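Local coordinates for uncharacterized protein (Staphylococcus saprophyticus subsp. saprophyticus, PDB 3Q6A) that is of unknown function but belongs to the AHA1 family and has a helix-grip fold, which in relatives often encloses a pocket for small hydrophobic molecules, at residues Asp2-Lys6 with Gln108-Val113; Thr15-Phe20 with Leu119-Leu123; Asp64-Ile68 with Thr78-Glu82; Val90-Glu94 with Trp112-Leu116. All blocks are in the same frame, centred on the assembly; numbering follows the deposited sequence.

Contact 1: Asp2-Lys6 with Gln108-Val113; sequences DIITK and QKEGWV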
loop_
_atom_site.group_PDB
_atom_site.type_symbol
_atom_site.label_atom_id
_atom_site.label_comp_id
_atom_site.label_asym_id
_atom_site.label_seq_id
_atom_site.Cartn_x
_atom_site.Cartn_y
_atom_site.Cartn_z
ATOM N N ASP D 2 5.566 -1.079 -17.922
ATOM C CA ASP D 2 5.122 0.173 -17.341
ATOM C C ASP D 2 4.411 -0.215 -16.059
ATOM O O ASP D 2 3.525 -1.064 -16.069
ATOM C CB ASP D 2 4.160 0.895 -18.286
ATOM C CG ASP D 2 4.874 1.554 -19.451
ATOM O OD1 ASP D 2 5.861 0.971 -19.947
ATOM O OD2 ASP D 2 4.444 2.648 -19.876
ATOM N N ILE D 3 4.821 0.379 -14.947
ATOM C CA ILE D 3 4.197 0.080 -13.670
ATOM C C ILE D 3 3.019 1.029 -13.505
ATOM O O ILE D 3 3.192 2.223 -13.278
ATOM C CB ILE D 3 5.187 0.271 -12.505
ATOM C CG1 ILE D 3 6.460 -0.535 -12.781
ATOM C CG2 ILE D 3 4.551 -0.174 -11.200
ATOM C CD1 ILE D 3 7.536 -0.374 -11.725
ATOM N N ILE D 4 1.817 0.478 -13.626
ATOM C CA ILE D 4 0.595 1.258 -13.507
ATOM C C ILE D 4 -0.163 0.853 -12.243
ATOM O O ILE D 4 -0.455 -0.331 -12.031
ATOM C CB ILE D 4 -0.312 1.041 -14.748
ATOM C CG1 ILE D 4 0.454 1.417 -16.018
ATOM C CG2 ILE D 4 -1.571 1.896 -14.639
ATOM C CD1 ILE D 4 -0.255 1.038 -17.303
ATOM N N THR D 5 -0.457 1.830 -11.393
ATOM C CA THR D 5 -1.183 1.564 -10.161
ATOM C C THR D 5 -2.403 2.475 -10.057
ATOM O O THR D 5 -2.330 3.657 -10.368
ATOM C CB THR D 5 -0.274 1.786 -8.931
ATOM O OG1 THR D 5 0.947 1.059 -9.117
ATOM C CG2 THR D 5 -0.950 1.285 -7.677
ATOM N N LYS D 6 -3.528 1.920 -9.623
ATOM C CA LYS D 6 -4.748 2.708 -9.490
ATOM C C LYS D 6 -5.258 2.640 -8.066
ATOM O O LYS D 6 -5.234 1.573 -7.450
ATOM C CB LYS D 6 -5.823 2.190 -10.451
ATOM C CG LYS D 6 -5.504 2.416 -11.921
ATOM C CD LYS D 6 -6.626 1.933 -12.832
ATOM C CE LYS D 6 -6.323 2.286 -14.281
ATOM N NZ LYS D 6 -7.400 1.855 -15.216
ATOM N N GLN D 108 9.462 -0.957 -6.909
ATOM C CA GLN D 108 8.812 0.271 -7.342
ATOM C C GLN D 108 7.301 0.154 -7.157
ATOM O O GLN D 108 6.656 1.093 -6.705
ATOM C CB GLN D 108 9.150 0.576 -8.798
ATOM C CG GLN D 108 10.571 1.101 -8.967
ATOM C CD GLN D 108 10.781 2.434 -8.269
ATOM O OE1 GLN D 108 10.451 3.493 -8.811
ATOM N NE2 GLN D 108 11.315 2.389 -7.052
ATOM N N LYS D 109 6.750 -1.001 -7.509
ATOM C CA LYS D 109 5.312 -1.229 -7.333
ATOM C C LYS D 109 4.947 -0.956 -5.866
ATOM O O LYS D 109 3.954 -0.282 -5.562
ATOM C CB LYS D 109 4.964 -2.672 -7.704
ATOM C CG LYS D 109 3.461 -2.967 -7.658
ATOM C CD LYS D 109 2.696 -2.177 -8.745
ATOM C CE LYS D 109 1.188 -2.482 -8.655
ATOM N NZ LYS D 109 0.431 -1.720 -9.694
ATOM N N GLU D 110 5.753 -1.492 -4.959
ATOM C CA GLU D 110 5.540 -1.304 -3.533
ATOM C C GLU D 110 5.500 0.189 -3.206
ATOM O O GLU D 110 4.618 0.651 -2.499
ATOM C CB GLU D 110 6.678 -1.966 -2.758
ATOM C CG GLU D 110 6.618 -1.760 -1.265
ATOM C CD GLU D 110 7.727 -2.500 -0.589
ATOM O OE1 GLU D 110 8.896 -2.140 -0.836
ATOM O OE2 GLU D 110 7.437 -3.439 0.164
ATOM N N GLY D 111 6.460 0.944 -3.726
ATOM C CA GLY D 111 6.485 2.369 -3.430
ATOM C C GLY D 111 5.224 3.102 -3.869
ATOM O O GLY D 111 4.683 3.933 -3.129
ATOM N N TRP D 112 4.762 2.794 -5.072
ATOM C CA TRP D 112 3.571 3.435 -5.624
ATOM C C TRP D 112 2.335 3.048 -4.847
ATOM O O TRP D 112 1.520 3.907 -4.521
ATOM C CB TRP D 112 3.390 3.060 -7.095
ATOM C CG TRP D 112 4.378 3.737 -8.001
ATOM C CD1 TRP D 112 5.388 3.143 -8.711
ATOM C CD2 TRP D 112 4.481 5.147 -8.251
ATOM N NE1 TRP D 112 6.120 4.101 -9.386
ATOM C CE2 TRP D 112 5.583 5.337 -9.119
ATOM C CE3 TRP D 112 3.749 6.269 -7.824
ATOM C CZ2 TRP D 112 5.969 6.604 -9.568
ATOM C CZ3 TRP D 112 4.137 7.528 -8.270
ATOM C CH2 TRP D 112 5.237 7.684 -9.133
ATOM N N VAL D 113 2.208 1.762 -4.519
ATOM C CA VAL D 113 1.035 1.320 -3.764
ATOM C C VAL D 113 1.019 1.943 -2.383
ATOM O O VAL D 113 -0.010 2.400 -1.923
ATOM C CB VAL D 113 0.998 -0.207 -3.607
ATOM C CG1 VAL D 113 -0.226 -0.612 -2.779
ATOM C CG2 VAL D 113 0.948 -0.863 -4.995
#

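Contact 2: Thr15-Phe20 with Leu119-Leu123; sequences TVFEAF and LKVYL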
loop_
_atom_site.group_PDB
_atom_site.type_symbol
_atom_site.label_atom_id
_atom_site.label_comp_id
_atom_site.label_asym_id
_atom_site.label_seq_id
_atom_site.Cartn_x
_atom_site.Cartn_y
_atom_site.Cartn_z
ATOM N N THR D 15 -9.655 18.035 -5.020
ATOM C CA THR D 15 -9.020 17.878 -3.723
ATOM C C THR D 15 -7.815 16.942 -3.766
ATOM O O THR D 15 -6.820 17.183 -3.089
ATOM C CB THR D 15 -10.009 17.337 -2.678
ATOM O OG1 THR D 15 -11.102 18.252 -2.539
ATOM C CG2 THR D 15 -9.317 17.177 -1.327
ATOM N N VAL D 16 -7.913 15.879 -4.551
ATOM C CA VAL D 16 -6.806 14.933 -4.664
ATOM C C VAL D 16 -5.661 15.603 -5.435
ATOM O O VAL D 16 -4.500 15.495 -5.053
ATOM C CB VAL D 16 -7.234 13.647 -5.405
ATOM C CG1 VAL D 16 -6.043 12.688 -5.512
ATOM C CG2 VAL D 16 -8.392 12.967 -4.652
ATOM N N PHE D 17 -5.999 16.300 -6.517
ATOM C CA PHE D 17 -5.005 16.998 -7.331
ATOM C C PHE D 17 -4.246 17.975 -6.445
ATOM O O PHE D 17 -3.014 18.013 -6.455
ATOM C CB PHE D 17 -5.695 17.755 -8.476
ATOM C CG PHE D 17 -4.757 18.613 -9.304
ATOM C CD1 PHE D 17 -4.025 18.061 -10.356
ATOM C CD2 PHE D 17 -4.607 19.967 -9.019
ATOM C CE1 PHE D 17 -3.153 18.856 -11.117
ATOM C CE2 PHE D 17 -3.740 20.767 -9.767
ATOM C CZ PHE D 17 -3.014 20.208 -10.817
ATOM N N GLU D 18 -4.988 18.752 -5.659
ATOM C CA GLU D 18 -4.392 19.730 -4.766
ATOM C C GLU D 18 -3.456 19.108 -3.740
ATOM O O GLU D 18 -2.483 19.736 -3.324
ATOM C CB GLU D 18 -5.473 20.524 -4.031
ATOM C CG GLU D 18 -6.203 21.561 -4.885
ATOM C CD GLU D 18 -5.282 22.654 -5.435
ATOM O OE1 GLU D 18 -4.571 23.307 -4.640
ATOM O OE2 GLU D 18 -5.278 22.856 -6.664
ATOM N N ALA D 19 -3.763 17.881 -3.317
ATOM C CA ALA D 19 -2.942 17.189 -2.335
ATOM C C ALA D 19 -1.496 17.047 -2.807
ATOM O O ALA D 19 -0.571 17.091 -1.987
ATOM C CB ALA D 19 -3.542 15.800 -2.026
ATOM N N PHE D 20 -1.302 16.886 -4.112
ATOM C CA PHE D 20 0.048 16.743 -4.666
ATOM C C PHE D 20 0.745 18.087 -4.909
ATOM O O PHE D 20 1.849 18.316 -4.415
ATOM C CB PHE D 20 0.034 15.987 -6.009
ATOM C CG PHE D 20 -0.242 14.493 -5.903
ATOM C CD1 PHE D 20 -1.552 13.998 -5.867
ATOM C CD2 PHE D 20 0.817 13.581 -5.891
ATOM C CE1 PHE D 20 -1.801 12.612 -5.823
ATOM C CE2 PHE D 20 0.588 12.195 -5.851
ATOM C CZ PHE D 20 -0.728 11.708 -5.818
ATOM N N LEU D 119 -1.878 8.349 0.668
ATOM C CA LEU D 119 -2.699 9.411 0.085
ATOM C C LEU D 119 -4.167 9.232 0.498
ATOM O O LEU D 119 -4.804 10.162 1.012
ATOM C CB LEU D 119 -2.586 9.380 -1.435
ATOM C CG LEU D 119 -3.523 10.332 -2.180
ATOM C CD1 LEU D 119 -3.132 11.780 -1.863
ATOM C CD2 LEU D 119 -3.495 10.040 -3.657
ATOM N N LYS D 120 -4.685 8.029 0.283
ATOM C CA LYS D 120 -6.077 7.696 0.588
ATOM C C LYS D 120 -6.425 7.960 2.050
ATOM O O LYS D 120 -7.466 8.573 2.369
ATOM C CB LYS D 120 -6.340 6.236 0.210
ATOM C CG LYS D 120 -7.786 5.758 0.420
ATOM C CD LYS D 120 -7.941 4.282 0.088
ATOM C CE LYS D 120 -9.385 3.793 0.297
ATOM N NZ LYS D 120 -10.365 4.390 -0.696
ATOM N N VAL D 121 -5.549 7.523 2.948
ATOM C CA VAL D 121 -5.777 7.729 4.367
ATOM C C VAL D 121 -5.753 9.212 4.746
ATOM O O VAL D 121 -6.583 9.676 5.531
ATOM C CB VAL D 121 -4.713 7.010 5.206
ATOM C CG1 VAL D 121 -4.948 7.289 6.682
ATOM C CG2 VAL D 121 -4.761 5.514 4.915
ATOM N N TYR D 122 -4.794 9.950 4.197
ATOM C CA TYR D 122 -4.679 11.373 4.503
ATOM C C TYR D 122 -5.920 12.165 4.065
ATOM O O TYR D 122 -6.421 13.004 4.820
ATOM C CB TYR D 122 -3.414 11.943 3.845
ATOM C CG TYR D 122 -3.319 13.458 3.825
ATOM C CD1 TYR D 122 -3.248 14.185 5.011
ATOM C CD2 TYR D 122 -3.313 14.159 2.615
ATOM C CE1 TYR D 122 -3.178 15.587 4.998
ATOM C CE2 TYR D 122 -3.240 15.564 2.590
ATOM C CZ TYR D 122 -3.176 16.265 3.788
ATOM O OH TYR D 122 -3.136 17.647 3.786
ATOM N N LEU D 123 -6.416 11.896 2.866
ATOM C CA LEU D 123 -7.585 12.614 2.348
ATOM C C LEU D 123 -8.931 12.119 2.885
ATOM O O LEU D 123 -9.881 12.898 3.003
ATOM C CB LEU D 123 -7.599 12.563 0.821
ATOM C CG LEU D 123 -6.433 13.306 0.143
ATOM C CD1 LEU D 123 -6.498 13.141 -1.376
ATOM C CD2 LEU D 123 -6.493 14.778 0.539
#

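Contact 3: Asp64-Ile68 with Thr78-Glu82; sequences DNQLI and TIQFE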
loop_
_atom_site.group_PDB
_atom_site.type_symbol
_atom_site.label_atom_id
_atom_site.label_comp_id
_atom_site.label_asym_id
_atom_site.label_seq_id
_atom_site.Cartn_x
_atom_site.Cartn_y
_atom_site.Cartn_z
ATOM N N ASP D 64 -4.738 20.823 -15.017
ATOM C CA ASP D 64 -5.436 21.069 -13.759
ATOM C C ASP D 64 -6.420 19.966 -13.398
ATOM O O ASP D 64 -7.224 19.546 -14.227
ATOM C CB ASP D 64 -6.164 22.408 -13.825
ATOM C CG ASP D 64 -5.238 23.542 -14.190
ATOM O OD1 ASP D 64 -4.280 23.791 -13.424
ATOM O OD2 ASP D 64 -5.463 24.175 -15.244
ATOM N N ASN D 65 -6.302 19.484 -12.164
ATOM C CA ASN D 65 -7.156 18.429 -11.623
ATOM C C ASN D 65 -7.258 17.197 -12.517
ATOM O O ASN D 65 -8.249 16.464 -12.448
ATOM C CB ASN D 65 -8.559 18.985 -11.369
ATOM C CG ASN D 65 -8.531 20.285 -10.609
ATOM O OD1 ASN D 65 -8.012 20.361 -9.495
ATOM N ND2 ASN D 65 -9.094 21.330 -11.210
ATOM N N GLN D 66 -6.240 16.944 -13.339
ATOM C CA GLN D 66 -6.307 15.802 -14.229
ATOM C C GLN D 66 -4.985 15.118 -14.569
ATOM O O GLN D 66 -4.948 13.915 -14.844
ATOM C CB GLN D 66 -7.009 16.218 -15.515
ATOM C CG GLN D 66 -7.079 15.131 -16.562
ATOM C CD GLN D 66 -8.045 15.482 -17.674
ATOM O OE1 GLN D 66 -9.258 15.548 -17.460
ATOM N NE2 GLN D 66 -7.513 15.717 -18.868
ATOM N N LEU D 67 -3.895 15.873 -14.572
ATOM C CA LEU D 67 -2.627 15.256 -14.905
ATOM C C LEU D 67 -1.407 16.034 -14.472
ATOM O O LEU D 67 -1.378 17.267 -14.509
ATOM C CB LEU D 67 -2.570 14.985 -16.412
ATOM C CG LEU D 67 -1.270 14.454 -17.015
ATOM C CD1 LEU D 67 -1.580 13.757 -18.324
ATOM C CD2 LEU D 67 -0.290 15.598 -17.238
ATOM N N ILE D 68 -0.399 15.277 -14.043
ATOM C CA ILE D 68 0.881 15.824 -13.605
ATOM C C ILE D 68 1.898 14.904 -14.252
ATOM O O ILE D 68 1.854 13.700 -14.034
ATOM C CB ILE D 68 1.063 15.719 -12.084
ATOM C CG1 ILE D 68 -0.048 16.476 -11.362
ATOM C CG2 ILE D 68 2.443 16.256 -11.688
ATOM C CD1 ILE D 68 0.020 16.350 -9.844
ATOM N N THR D 78 3.576 9.785 -14.830
ATOM C CA THR D 78 2.349 10.562 -14.955
ATOM C C THR D 78 1.435 10.155 -13.813
ATOM O O THR D 78 1.368 8.972 -13.454
ATOM C CB THR D 78 1.596 10.277 -16.272
ATOM O OG1 THR D 78 1.290 8.884 -16.348
ATOM C CG2 THR D 78 2.428 10.682 -17.474
ATOM N N ILE D 79 0.780 11.149 -13.221
ATOM C CA ILE D 79 -0.167 10.931 -12.144
ATOM C C ILE D 79 -1.461 11.507 -12.695
ATOM O O ILE D 79 -1.556 12.710 -12.917
ATOM C CB ILE D 79 0.248 11.666 -10.885
ATOM C CG1 ILE D 79 1.651 11.186 -10.454
ATOM C CG2 ILE D 79 -0.754 11.380 -9.775
ATOM C CD1 ILE D 79 2.198 11.879 -9.224
ATOM N N GLN D 80 -2.434 10.636 -12.953
ATOM C CA GLN D 80 -3.710 11.063 -13.539
ATOM C C GLN D 80 -4.826 10.994 -12.520
ATOM O O GLN D 80 -4.770 10.190 -11.596
ATOM C CB GLN D 80 -4.067 10.170 -14.719
ATOM C CG GLN D 80 -2.976 10.050 -15.762
ATOM C CD GLN D 80 -3.374 9.138 -16.897
ATOM O OE1 GLN D 80 -4.289 9.448 -17.661
ATOM N NE2 GLN D 80 -2.700 8.006 -17.013
ATOM N N PHE D 81 -5.835 11.844 -12.696
ATOM C CA PHE D 81 -6.978 11.886 -11.797
ATOM C C PHE D 81 -8.271 11.816 -12.613
ATOM O O PHE D 81 -8.531 12.693 -13.436
ATOM C CB PHE D 81 -6.951 13.175 -10.970
ATOM C CG PHE D 81 -5.618 13.474 -10.336
ATOM C CD1 PHE D 81 -4.540 13.890 -11.114
ATOM C CD2 PHE D 81 -5.430 13.326 -8.963
ATOM C CE1 PHE D 81 -3.293 14.151 -10.536
ATOM C CE2 PHE D 81 -4.191 13.582 -8.372
ATOM C CZ PHE D 81 -3.118 13.997 -9.163
ATOM N N GLU D 82 -9.060 10.762 -12.390
ATOM C CA GLU D 82 -10.331 10.556 -13.083
ATOM C C GLU D 82 -11.472 10.535 -12.076
ATOM O O GLU D 82 -11.306 10.123 -10.919
ATOM C CB GLU D 82 -10.364 9.223 -13.830
ATOM C CG GLU D 82 -9.367 9.039 -14.945
ATOM C CD GLU D 82 -9.516 7.675 -15.588
ATOM O OE1 GLU D 82 -9.467 6.671 -14.847
ATOM O OE2 GLU D 82 -9.687 7.601 -16.826
#

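Contact 4: Val90-Glu94 with Trp112-Leu116; sequences VTTTE and WVYML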
loop_
_atom_site.group_PDB
_atom_site.type_symbol
_atom_site.label_atom_id
_atom_site.label_comp_id
_atom_site.label_asym_id
_atom_site.label_seq_id
_atom_site.Cartn_x
_atom_site.Cartn_y
_atom_site.Cartn_z
ATOM N N VAL D 90 -7.023 7.590 -8.812
ATOM C CA VAL D 90 -5.708 8.117 -9.156
ATOM C C VAL D 90 -4.959 7.000 -9.871
ATOM O O VAL D 90 -4.965 5.848 -9.430
ATOM C CB VAL D 90 -4.903 8.522 -7.900
ATOM C CG1 VAL D 90 -3.551 9.136 -8.323
ATOM C CG2 VAL D 90 -5.699 9.491 -7.054
ATOM N N THR D 91 -4.320 7.324 -10.984
ATOM C CA THR D 91 -3.583 6.324 -11.713
ATOM C C THR D 91 -2.150 6.781 -11.853
ATOM O O THR D 91 -1.890 7.782 -12.516
ATOM C CB THR D 91 -4.160 6.109 -13.117
ATOM O OG1 THR D 91 -5.546 5.766 -13.012
ATOM C CG2 THR D 91 -3.428 4.981 -13.825
ATOM N N THR D 92 -1.226 6.069 -11.212
ATOM C CA THR D 92 0.187 6.421 -11.332
ATOM C C THR D 92 0.796 5.496 -12.382
ATOM O O THR D 92 0.486 4.307 -12.440
ATOM C CB THR D 92 0.963 6.263 -9.986
ATOM O OG1 THR D 92 0.775 4.940 -9.473
ATOM C CG2 THR D 92 0.493 7.282 -8.960
ATOM N N THR D 93 1.645 6.059 -13.235
ATOM C CA THR D 93 2.307 5.282 -14.266
ATOM C C THR D 93 3.786 5.653 -14.314
ATOM O O THR D 93 4.139 6.825 -14.479
ATOM C CB THR D 93 1.701 5.539 -15.660
ATOM O OG1 THR D 93 0.335 5.106 -15.684
ATOM C CG2 THR D 93 2.476 4.770 -16.713
ATOM N N GLU D 94 4.644 4.659 -14.123
ATOM C CA GLU D 94 6.094 4.884 -14.192
ATOM C C GLU D 94 6.531 3.961 -15.318
ATOM O O GLU D 94 6.495 2.737 -15.196
ATOM C CB GLU D 94 6.782 4.532 -12.867
ATOM C CG GLU D 94 8.303 4.626 -12.965
ATOM C CD GLU D 94 9.013 4.494 -11.628
ATOM O OE1 GLU D 94 8.487 3.827 -10.715
ATOM O OE2 GLU D 94 10.121 5.053 -11.503
ATOM N N TRP D 112 4.762 2.794 -5.072
ATOM C CA TRP D 112 3.571 3.435 -5.624
ATOM C C TRP D 112 2.335 3.048 -4.847
ATOM O O TRP D 112 1.520 3.907 -4.521
ATOM C CB TRP D 112 3.390 3.060 -7.095
ATOM C CG TRP D 112 4.378 3.737 -8.001
ATOM C CD1 TRP D 112 5.388 3.143 -8.711
ATOM C CD2 TRP D 112 4.481 5.147 -8.251
ATOM N NE1 TRP D 112 6.120 4.101 -9.386
ATOM C CE2 TRP D 112 5.583 5.337 -9.119
ATOM C CE3 TRP D 112 3.749 6.269 -7.824
ATOM C CZ2 TRP D 112 5.969 6.604 -9.568
ATOM C CZ3 TRP D 112 4.137 7.528 -8.270
ATOM C CH2 TRP D 112 5.237 7.684 -9.133
ATOM N N VAL D 113 2.208 1.762 -4.519
ATOM C CA VAL D 113 1.035 1.320 -3.764
ATOM C C VAL D 113 1.019 1.943 -2.383
ATOM O O VAL D 113 -0.010 2.400 -1.923
ATOM C CB VAL D 113 0.998 -0.207 -3.607
ATOM C CG1 VAL D 113 -0.226 -0.612 -2.779
ATOM C CG2 VAL D 113 0.948 -0.863 -4.995
ATOM N N TYR D 114 2.167 1.946 -1.714
ATOM C CA TYR D 114 2.230 2.543 -0.387
ATOM C C TYR D 114 1.893 4.049 -0.428
ATOM O O TYR D 114 1.084 4.531 0.356
ATOM C CB TYR D 114 3.624 2.346 0.213
ATOM C CG TYR D 114 3.715 2.825 1.634
ATOM C CD1 TYR D 114 2.889 2.293 2.623
ATOM C CD2 TYR D 114 4.604 3.839 1.994
ATOM C CE1 TYR D 114 2.943 2.765 3.946
ATOM C CE2 TYR D 114 4.665 4.315 3.316
ATOM C CZ TYR D 114 3.834 3.774 4.279
ATOM O OH TYR D 114 3.909 4.227 5.583
HETATM N N MSE D 115 2.526 4.799 -1.330
HETATM C CA MSE D 115 2.241 6.235 -1.394
HETATM C C MSE D 115 0.747 6.512 -1.607
HETATM O O MSE D 115 0.179 7.395 -0.963
HETATM C CB MSE D 115 3.055 6.911 -2.515
HETATM C CG MSE D 115 2.839 8.458 -2.658
HETATM SE SE MSE D 115 1.379 8.989 -3.646
HETATM C CE MSE D 115 1.981 8.662 -5.244
ATOM N N LEU D 116 0.120 5.751 -2.494
ATOM C CA LEU D 116 -1.301 5.946 -2.803
ATOM C C LEU D 116 -2.163 5.550 -1.608
ATOM O O LEU D 116 -3.253 6.100 -1.409
ATOM C CB LEU D 116 -1.681 5.151 -4.078
ATOM C CG LEU D 116 -1.078 5.721 -5.378
ATOM C CD1 LEU D 116 -1.312 4.785 -6.561
ATOM C CD2 LEU D 116 -1.705 7.098 -5.643
#

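Contact 1: Asp2-Lys6 with Gln108-Val113
K109 and T5 meet where the long C-terminal helix 102-125 of this helix-grip (Bet v 1-like) fold packs on the edge strand 3-9 of its antiparallel sheet. The short axes of strand 3-6 and helix 108-113 run nearly parallel, 25° apart and 8.9 Å at their closest. From a CB that itself stays clear of the strand segment, K109 sets CG anti to its own N (chi1 -175°) and bends at chi2, and the extended remainder points across to the strand. Its CD slides past I3, 3.7 Å from I3 CG2; CE comes to 3.6 Å from T5 OG1; and NZ ends in a hydrogen bond to T5 OG1 of 2.9 Å. A long aliphatic chain with a polar tip suits this seam, greasy beside isoleucine and polar beside threonine. Across the subunit interface, E110 of the second subunit packs on T5 and lies at long, weak ion-pair range of the amine. Branched residues fill the rest. The I3 and Q108 side chains cross at about a right angle, with I3 CD1 3.5 Å from Q108 CB, and I3 CG2 approaches the indole obliquely, 4.2 Å from W112 CD1. Further along, T5 CG2 lies 3.9 Å from V113 CG2.

Contact 2: Thr15-Phe20 with Leu119-Leu123
L123 and L119, one turn apart on helix 102-125, present their branched ends to V16, A19 and T15 of the short helix 13-21. The contact between these segments is apolar, with no hydrogen bond across it. The segment axes are 11.2 Å apart at their closest and cross at 111°, so only a small patch of each helix can touch.

Aliphatic packing does most of the work. L123 has CG anti to the carbonyl carbon (chi1 -65°); from there CD1 continues the extended chain (chi2 177°) to V16, while CD2 branches off toward T15. L123 CD1 lies 3.8 Å from V16 CG2, the two side chains crossing at about a right angle, and L123 CD2 is 4.1 Å from T15 CG2. In addition, L123 CD1 and CD2 each lie 4.0 Å from A19 CB. Alanine suits this place because its single methyl lets the leucines come close to the short helix; L119 CD1 meets A19 CB, likewise at 4.0 Å.

The aromatic share falls to F20, whose ring reaches over to L119. There L119 CD2 approaches F20 CE1 to 3.8 Å, obliquely to the ring. The same phenyl meets F29 edge-to-face and the ring of F81 at about 80°, which links the leucine to an aromatic cluster.

The charged residues of these segments take no part in the contact: E18 forms a salt bridge with R37, and K120 one with E124. V16 and L119 both touch V90 of the sheet. A short helix 13-21 after the first strand, meeting the long C-terminal helix over the sheet, is characteristic of the helix-grip fold.

Contact 3: Asp64-Ile68 with Thr78-Glu82
Q66 O and F81 N join the residue just before strand 67-72 to strand 75-84, its antiparallel partner in a beta hairpin of the helix-grip sheet. The hydrogen bond is 3.1 Å long, and the donor stands well above the carbonyl plane. Farther in, the pairing becomes regular: I68 and I79 form a hydrogen-bonded pair, with I79 N to I68 O at 2.9 Å and I68 N to I79 O at 3.0 Å. L67 and Q80 make the non-hydrogen-bonded pair.

The tight side is the buried face of I68, I79 and F81. I68 places CG1 anti to the carbonyl carbon (chi1 -59°), and its CD1 comes to the edge of the phenyl ring, 4.0 Å from F81 CZ. The same ring has Q66 O in its plane at the edge, 3.8 Å from CD1 of F81. Beta-branched isoleucines suit the extended backbone, while the phenylalanine reaches on to V16 and F20.

The other face is looser and partly exposed, carrying L67 and Q80. Against strand 53-63, Q66 and L67 both face E63 in a classic beta bulge, and Q66 NE2 is hydrogen-bonded to the E63 carboxylate. The chemistry implies that backbone bonds set the register, while side-chain packing is concentrated on the hydrophobic face.

Contact 4: Val90-Glu94 with Trp112-Leu116
A buried strand-on-helix contact lies at the heart of the fold, where V90, T92 and E94, alternate residues of strand 87-94, face W112, M115 and L116 on helix 102-125. The two segments run roughly antiparallel, their axes 152° apart and 10.2 Å at closest approach.

E94 supplies the hydrogen bond across the contact. Extended from a CG anti to the backbone N (chi1 174°), its chain brings OE1 to the pyrrole edge of the indole, where W112 NE1 donates at 2.7 Å. The bond is nearly straight, 167° at the hydrogen, and the oxygen lies close to the ring plane. Carboxylate and indole stand almost perpendicular, however, and NE1 meets OE1 from above the carboxylate plane. The buried indole N-H is thereby satisfied, and the bond would help fix the rotation of the ring.

T92 sits at the benzo end of the indole. Its CB approaches W112 CE3 obliquely at 3.5 Å, and its OG1 and CG2 reach toward the tip of L116, where CD1 lies 3.6 Å from T92 OG1. That hydroxyl also has a weak hydrogen bond to the T5 carbonyl oxygen, so threonine can fill an apolar site with its polar atom partnered. M115, a selenomethionine, touches lightly, its CE 4.2 Å from T92 CG2.

V90 closes the contact with a purely apolar meeting, CG1 against L116 CD2 at 3.8 Å. A long C-terminal helix laid on a curved antiparallel sheet in this way is the defining arrangement of the helix-grip, or Bet v 1-like, fold.

Contacts 1 and 4 are centred 5 Å apart; their helix segments overlap at W112 and V113, and W112 touches both of the neighbouring strands 3-9 and 87-94. T5 O and T92 N, 2.8 Å apart, probably hydrogen-bond between them. Contact 2 uses the same helix farther along, its centre about 17 Å from that of contact 1. Contact 3 lies about 12 Å, centre to centre, from contacts 2 and 4. It meets contact 2 through F81, whose CE2 is 3.6 Å from F20 CE1, and contact 4 through the pairing of strands 75-84 and 87-94. Contacts 1, 2 and 4 touch the second subunit, whereas contact 3 does not.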